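Local coordinates for fatty acid-binding protein homolog 1 (PDB 1O8V) that binds long-chain fatty acids inside a beta-barrel and has been implicated in the uptake, storage and transport of lipids by a tapeworm parasite, at residues V37-I42 against C126-S131. Numbering follows the deposited sequence.
Sequences VKPNLI and CVRTYS. With PLM (palmitic acid), chain B.
The Y130 ring and the R128 guanidinium both turn an edge to palmitate O1, and P39 bridges the two groups. P39 CG lies oblique to the guanidinium, 3.8 Å from R128 NH2, and 4.0 Å from Y130 OH, the P39 side chain crossing those of R128 and Y130 at about a right angle. P39 O and L41 CB approach the phenol obliquely on its CE2 side, L41 CB standing 4.1 Å from Y130 CE2. The 126-131 segment gives palmitate O1 two bonds: Y130 OH donates to it over 2.6 Å, and R128 NE donates to the same atom over 2.9 Å, bent to 156°. A turn in the arginine chain (chi3 78°) brings NE to the ligand while NH2 faces the 37-42 segment. There, a water in the guanidinium plane accepts from R128 NH2 and donates to V37 O at 2.7 Å. A second water donates to Y130 OH and, weakly, to N40 O. Beyond the two segments, S14 holds R128 NH1, F17 makes a cation-pi contact with R128, and R108 also bonds the palmitate. At the other end of the bent ligand, V37 CG2 comes within 3.3 Å of palmitate CF. Strand 7-15 pairs antiparallel with strands 40-47 and 124-132 and so lies between them in the barrel wall. Two arginines and a tyrosine around a buried carboxylate are characteristic of many fatty-acid-binding proteins, whose beta-barrel belongs to the calycin superfamily.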
loop_
_atom_site.group_PDB
_atom_site.type_symbol
_atom_site.label_atom_id
_atom_site.label_comp_id
_atom_site.label_asym_id
_atom_site.label_seq_id
_atom_site.Cartn_x
_atom_site.Cartn_y
_atom_site.Cartn_z
ATOM N N VAL A 37 8.007 0.767 11.724
ATOM C CA VAL A 37 8.488 -0.168 10.703
ATOM C C VAL A 37 8.736 0.481 9.344
ATOM O O VAL A 37 8.122 1.485 8.961
ATOM C CB VAL A 37 7.576 -1.417 10.577
ATOM C CG1 VAL A 37 7.451 -2.138 11.921
ATOM C CG2 VAL A 37 6.227 -1.070 10.013
ATOM N N LYS A 38 9.699 -0.095 8.632
ATOM C CA LYS A 38 10.122 0.368 7.316
ATOM C C LYS A 38 10.067 -0.845 6.394
ATOM O O LYS A 38 11.071 -1.558 6.217
ATOM C CB LYS A 38 11.534 0.947 7.365
ATOM C CG LYS A 38 11.715 2.099 8.327
ATOM C CD LYS A 38 13.177 2.540 8.411
ATOM C CE LYS A 38 13.425 3.406 9.626
ATOM N NZ LYS A 38 14.664 4.224 9.479
ATOM N N PRO A 39 8.911 -1.108 5.808
ATOM C CA PRO A 39 8.741 -2.335 5.039
ATOM C C PRO A 39 9.413 -2.305 3.693
ATOM O O PRO A 39 9.786 -1.252 3.168
ATOM C CB PRO A 39 7.224 -2.442 4.855
ATOM C CG PRO A 39 6.738 -1.088 4.933
ATOM C CD PRO A 39 7.670 -0.315 5.829
ATOM N N ASN A 40 9.548 -3.497 3.132
ATOM C CA ASN A 40 9.831 -3.678 1.724
ATOM C C ASN A 40 8.505 -3.862 0.993
ATOM O O ASN A 40 7.458 -4.141 1.589
ATOM C CB ASN A 40 10.726 -4.895 1.492
ATOM C CG ASN A 40 12.127 -4.720 2.054
ATOM O OD1 ASN A 40 12.686 -3.619 2.057
ATOM N ND2 ASN A 40 12.717 -5.823 2.520
ATOM N N LEU A 41 8.516 -3.611 -0.296
ATOM C CA LEU A 41 7.388 -3.903 -1.135
ATOM C C LEU A 41 7.932 -4.648 -2.331
ATOM O O LEU A 41 8.832 -4.154 -3.005
ATOM C CB LEU A 41 6.723 -2.612 -1.599
ATOM C CG LEU A 41 5.643 -2.764 -2.655
ATOM C CD1 LEU A 41 4.470 -3.487 -2.065
ATOM C CD2 LEU A 41 5.202 -1.423 -3.174
ATOM N N ILE A 42 7.423 -5.848 -2.563
ATOM C CA ILE A 42 7.830 -6.658 -3.711
ATOM C C ILE A 42 6.631 -6.831 -4.636
ATOM O O ILE A 42 5.614 -7.374 -4.231
ATOM C CB ILE A 42 8.346 -8.035 -3.260
ATOM C CG1 ILE A 42 9.448 -7.869 -2.221
ATOM C CG2 ILE A 42 8.874 -8.807 -4.458
ATOM C CD1 ILE A 42 9.654 -9.062 -1.347
ATOM N N CYS A 126 -0.906 11.079 3.705
ATOM C CA CYS A 126 0.358 10.479 4.088
ATOM C C CYS A 126 1.154 10.218 2.813
ATOM O O CYS A 126 0.600 9.860 1.785
ATOM C CB CYS A 126 0.077 9.163 4.830
ATOM S SG CYS A 126 1.395 7.933 4.747
ATOM N N VAL A 127 2.469 10.417 2.873
ATOM C CA VAL A 127 3.331 10.036 1.771
ATOM C C VAL A 127 4.455 9.157 2.300
ATOM O O VAL A 127 5.133 9.547 3.254
ATOM C CB VAL A 127 3.950 11.260 1.041
ATOM C CG1 VAL A 127 4.698 10.764 -0.155
ATOM C CG2 VAL A 127 2.877 12.256 0.635
ATOM N N ARG A 128 4.621 7.995 1.675
ATOM C CA ARG A 128 5.672 7.015 1.974
ATOM C C ARG A 128 6.548 6.823 0.760
ATOM O O ARG A 128 6.059 6.486 -0.326
ATOM C CB ARG A 128 5.044 5.696 2.415
ATOM C CG ARG A 128 4.390 5.834 3.786
ATOM C CD ARG A 128 3.283 4.843 4.054
ATOM N NE ARG A 128 3.715 3.499 4.419
ATOM C CZ ARG A 128 4.185 3.111 5.594
ATOM N NH1 ARG A 128 4.492 3.973 6.557
ATOM N NH2 ARG A 128 4.437 1.809 5.777
ATOM N N THR A 129 7.851 7.095 0.931
ATOM C CA THR A 129 8.789 7.099 -0.183
ATOM C C THR A 129 9.718 5.906 -0.100
ATOM O O THR A 129 10.329 5.663 0.947
ATOM C CB THR A 129 9.604 8.390 -0.132
ATOM O OG1 THR A 129 8.716 9.514 -0.141
ATOM C CG2 THR A 129 10.484 8.535 -1.359
ATOM N N TYR A 130 9.836 5.199 -1.213
ATOM C CA TYR A 130 10.603 3.966 -1.311
ATOM C C TYR A 130 11.700 4.129 -2.353
ATOM O O TYR A 130 11.538 4.881 -3.309
ATOM C CB TYR A 130 9.716 2.826 -1.801
ATOM C CG TYR A 130 8.609 2.349 -0.881
ATOM C CD1 TYR A 130 7.442 3.082 -0.707
ATOM C CD2 TYR A 130 8.728 1.141 -0.219
ATOM C CE1 TYR A 130 6.417 2.610 0.121
ATOM C CE2 TYR A 130 7.716 0.668 0.597
ATOM C CZ TYR A 130 6.582 1.405 0.780
ATOM O OH TYR A 130 5.622 0.869 1.607
ATOM N N SER A 131 12.796 3.404 -2.170
ATOM C CA SER A 131 13.897 3.372 -3.139
ATOM C C SER A 131 13.942 1.987 -3.778
ATOM O O SER A 131 13.688 0.990 -3.125
ATOM C CB SER A 131 15.212 3.688 -2.425
ATOM O OG SER A 131 15.474 2.693 -1.443
HETATM C C1 PLM B . 2.234 1.648 1.415
HETATM O O1 PLM B . 3.341 2.095 1.911
HETATM O O2 PLM B . 2.328 0.855 0.366
HETATM C C2 PLM B . 0.915 2.068 2.057
HETATM C C3 PLM B . 0.044 0.887 2.457
HETATM C C4 PLM B . -1.144 1.411 3.269
HETATM C C5 PLM B . -2.113 0.280 3.594
HETATM C C6 PLM B . -3.395 0.761 4.290
HETATM C C7 PLM B . -3.218 1.400 5.670
HETATM C C8 PLM B . -3.319 0.345 6.744
HETATM C C9 PLM B . -3.000 0.838 8.146
HETATM C CA PLM B . -2.414 -0.294 8.969
HETATM C CB PLM B . -1.092 0.040 9.610
HETATM C CC PLM B . -0.437 -1.132 10.338
HETATM C CD PLM B . 1.069 -1.089 10.200
HETATM C CE PLM B . 1.647 -2.026 9.152
HETATM C CF PLM B . 3.146 -1.789 8.994
HETATM C CG PLM B . 3.812 -2.682 7.951
HETATM O O HOH W 1 5.422 1.759 8.579
HETATM O O HOH W 2 4.951 -1.923 2.041
#